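Local coordinates for protein JSC1_58120g3 ([Leptolyngbya] sp. JSC-1, PDB 6XHG) that probably senses light as a cyanobacteriochrome-like GAF domain that holds a linear tetrapyrrole (bilin) chromophore, at residues A[128-133]-A[144-149]. Residues are numbered along the deposited sequence; the frame is centred on the assembly and turned at random.
With BVX (3-[2-[(~{Z})-[5-[(4-ethenyl-3-methyl-5-oxidanylidene-pyrrol-2-ylidene)methyl]-3-(3-hydroxy-3-oxopropyl)-4-methyl-pyrrol-2-ylidene]methyl]-5-[(~{Z})-(3-ethyl-4-methyl-5-oxidanylidene-pyrrol-2-ylidene)methyl]-4-methyl-1~{H}-pyrrol-3-yl]propanoic acid), chain C.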
loop_
_atom_site.group_PDB
_atom_site.type_symbol
_atom_site.label_atom_id
_atom_site.label_comp_id
_atom_site.label_asym_id
_atom_site.label_seq_id
_atom_site.Cartn_x
_atom_site.Cartn_y
_atom_site.Cartn_z
ATOM N N SER A 128 3.457 -9.917 -5.603
ATOM C CA SER A 128 3.030 -10.018 -4.217
ATOM C C SER A 128 2.716 -8.605 -3.752
ATOM O O SER A 128 3.467 -7.679 -4.068
ATOM C CB SER A 128 4.112 -10.653 -3.336
ATOM O OG SER A 128 3.776 -10.545 -1.963
ATOM N N CYS A 129 1.621 -8.432 -3.011
ATOM C CA CYS A 129 1.279 -7.075 -2.606
ATOM C C CYS A 129 0.570 -7.034 -1.262
ATOM O O CYS A 129 -0.330 -7.836 -0.992
ATOM C CB CYS A 129 0.385 -6.404 -3.659
ATOM S SG CYS A 129 -1.134 -7.322 -4.049
ATOM N N ALA A 130 0.951 -6.057 -0.442
ATOM C CA ALA A 130 0.221 -5.697 0.765
ATOM C C ALA A 130 -0.151 -4.226 0.664
ATOM O O ALA A 130 0.733 -3.365 0.588
ATOM C CB ALA A 130 1.051 -5.970 2.021
ATOM N N VAL A 131 -1.451 -3.938 0.676
ATOM C CA VAL A 131 -1.982 -2.628 0.315
ATOM C C VAL A 131 -2.910 -2.169 1.427
ATOM O O VAL A 131 -3.818 -2.911 1.824
ATOM C CB VAL A 131 -2.731 -2.654 -1.033
ATOM C CG1 VAL A 131 -3.065 -1.239 -1.483
ATOM C CG2 VAL A 131 -1.909 -3.370 -2.091
ATOM N N VAL A 132 -2.697 -0.948 1.924
ATOM C CA VAL A 132 -3.495 -0.412 3.018
ATOM C C VAL A 132 -3.904 1.017 2.689
ATOM O O VAL A 132 -3.267 1.709 1.890
ATOM C CB VAL A 132 -2.753 -0.452 4.373
ATOM C CG1 VAL A 132 -2.313 -1.863 4.709
ATOM C CG2 VAL A 132 -1.563 0.496 4.350
ATOM N N ALA A 133 -4.991 1.447 3.328
ATOM C CA ALA A 133 -5.579 2.752 3.070
ATOM C C ALA A 133 -4.791 3.864 3.749
ATOM O O ALA A 133 -4.308 3.710 4.874
ATOM C CB ALA A 133 -7.033 2.780 3.543
ATOM N N LEU A 144 -1.188 2.940 0.589
ATOM C CA LEU A 144 0.213 2.611 0.811
ATOM C C LEU A 144 0.396 1.150 0.437
ATOM O O LEU A 144 -0.250 0.274 1.023
ATOM C CB LEU A 144 0.616 2.859 2.264
ATOM C CG LEU A 144 1.996 2.340 2.666
ATOM C CD1 LEU A 144 3.092 3.114 1.950
ATOM C CD2 LEU A 144 2.177 2.420 4.175
ATOM N N SER A 145 1.276 0.883 -0.526
ATOM C CA SER A 145 1.436 -0.462 -1.060
ATOM C C SER A 145 2.856 -0.959 -0.859
ATOM O O SER A 145 3.820 -0.243 -1.146
ATOM C CB SER A 145 1.070 -0.502 -2.547
ATOM O OG SER A 145 -0.262 -0.064 -2.751
ATOM N N ALA A 146 2.974 -2.180 -0.350
ATOM C CA ALA A 146 4.227 -2.922 -0.320
ATOM C C ALA A 146 4.181 -4.031 -1.366
ATOM O O ALA A 146 3.256 -4.851 -1.360
ATOM C CB ALA A 146 4.477 -3.504 1.070
ATOM N N PHE A 147 5.168 -4.053 -2.261
ATOM C CA PHE A 147 5.202 -4.953 -3.403
ATOM C C PHE A 147 6.491 -5.759 -3.349
ATOM O O PHE A 147 7.571 -5.214 -3.071
ATOM C CB PHE A 147 5.167 -4.206 -4.752
ATOM C CG PHE A 147 3.884 -3.476 -5.040
ATOM C CD1 PHE A 147 2.657 -4.091 -4.864
ATOM C CD2 PHE A 147 3.911 -2.180 -5.528
ATOM C CE1 PHE A 147 1.482 -3.420 -5.152
ATOM C CE2 PHE A 147 2.739 -1.505 -5.814
ATOM C CZ PHE A 147 1.524 -2.128 -5.628
ATOM N N GLN A 148 6.381 -7.030 -3.722
ATOM C CA GLN A 148 7.511 -7.839 -4.148
ATOM C C GLN A 148 7.330 -8.172 -5.621
ATOM O O GLN A 148 6.235 -8.543 -6.055
ATOM C CB GLN A 148 7.602 -9.125 -3.315
ATOM C CG GLN A 148 8.923 -9.879 -3.404
ATOM C CD GLN A 148 10.058 -9.195 -2.661
ATOM O OE1 GLN A 148 10.110 -7.969 -2.558
ATOM N NE2 GLN A 148 10.976 -9.995 -2.136
ATOM N N ASN A 149 8.409 -8.036 -6.387
ATOM C CA ASN A 149 8.340 -8.120 -7.838
ATOM C C ASN A 149 8.925 -9.400 -8.410
ATOM O O ASN A 149 8.431 -9.889 -9.428
ATOM C CB ASN A 149 9.062 -6.920 -8.461
ATOM C CG ASN A 149 8.433 -5.596 -8.068
ATOM O OD1 ASN A 149 7.277 -5.541 -7.656
ATOM N ND2 ASN A 149 9.206 -4.523 -8.172
HETATM C CHA BVX C . -9.927 -5.051 -6.763
HETATM N NA BVX C . -7.874 -3.537 -7.207
HETATM C C1A BVX C . -8.657 -4.279 -6.400
HETATM C C2A BVX C . -8.118 -4.232 -5.134
HETATM C C3A BVX C . -7.005 -3.446 -5.179
HETATM C C4A BVX C . -6.857 -3.012 -6.489
HETATM C CMA BVX C . -6.129 -3.150 -3.966
HETATM C CAA BVX C . -8.697 -4.923 -3.901
HETATM C CBA BVX C . -9.685 -3.944 -3.257
HETATM C CGA BVX C . -10.984 -4.645 -2.858
HETATM O O1A BVX C . -11.090 -5.896 -2.969
HETATM O O2A BVX C . -11.949 -3.968 -2.413
HETATM C CHB BVX C . -5.787 -2.108 -7.129
HETATM N NB BVX C . -3.773 -2.259 -5.823
HETATM C C1B BVX C . -4.687 -1.610 -6.580
HETATM C C2B BVX C . -4.257 -0.311 -6.732
HETATM C C3B BVX C . -3.097 -0.164 -6.063
HETATM C C4B BVX C . -2.795 -1.377 -5.487
HETATM C CMB BVX C . -4.962 0.782 -7.526
HETATM O OB BVX C . -1.845 -1.622 -4.819
HETATM C CAB BVX C . -2.292 1.133 -5.966
HETATM C CBB BVX C . -0.987 1.110 -5.793
HETATM N NC BVX C . -8.692 -3.984 -11.971
HETATM C C1C BVX C . -8.134 -3.391 -13.062
HETATM C C2C BVX C . -8.747 -3.900 -14.180
HETATM C C3C BVX C . -9.667 -4.796 -13.779
HETATM C C4C BVX C . -9.638 -4.848 -12.403
HETATM C CMC BVX C . -8.438 -3.520 -15.628
HETATM O OC BVX C . -7.273 -2.578 -13.065
HETATM C CAC BVX C . -10.579 -5.604 -14.704
HETATM C CBC BVX C . -12.032 -5.134 -14.702
HETATM C CHD BVX C . -10.418 -5.638 -11.683
HETATM N ND BVX C . -9.809 -5.042 -9.189
HETATM C C1D BVX C . -10.545 -5.678 -10.152
HETATM C C2D BVX C . -11.497 -6.443 -9.527
HETATM C C3D BVX C . -11.362 -6.282 -8.197
HETATM C C4D BVX C . -10.317 -5.413 -7.977
HETATM C CMD BVX C . -12.534 -7.316 -10.231
HETATM C CAD BVX C . -12.226 -6.955 -7.129
HETATM C CBD BVX C . -11.428 -8.004 -6.350
HETATM C CGD BVX C . -10.811 -9.019 -7.308
HETATM O O1D BVX C . -11.528 -9.618 -8.147
HETATM O O2D BVX C . -9.581 -9.261 -7.251
#
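F147 meets C129 on the chromophore-facing side of an antiparallel β-hairpin, strands 128-136 and 139-148, in the central sheet of this GAF domain. Starting at the root of the side chain, CB of F147 lies 3.9 Å from S128 O. CG sits anti to the carbonyl carbon (chi1 -67°), and from there the ring turns its edge toward the neighbouring strand: CD1 comes 3.5 Å from C129 CB, CE1 touches that same CB, and CZ ends 3.5 Å from the bilin oxygen OB. C129 CB and S128 O both lie at the ring's edge, near its plane. Replacing F147 with an alanine would probably leave C129 CB and the bilin carbonyl without their aromatic neighbour and open a gap between them. S145 and V131, a non-hydrogen-bonded pair, share the same side, while A130, A146, V132 and L144 point to the other; there A130, V132 and L144 pack on helix 157-178 through L163, M164 and A167, and A146 meets I35 and W155. The backbones are joined by hydrogen bonds at the pairs A130-A146 and V132-L144; A146 N to A130 O is nearly straight at 176°, whereas Q148 N approaches S128 O from above its carbonyl plane. V132 and L144 run side by side, CG2 to CB 3.8 Å. Back on the bilin side, both V131 methyls border a polar pair, CG2 3.2 Å from bilin OB and CG1 3.3 Å from S145 OG. That hydroxyl, turned anti to its own carbonyl carbon, donates a 3.0 Å hydrogen bond from S145 OG to OB of the bilin.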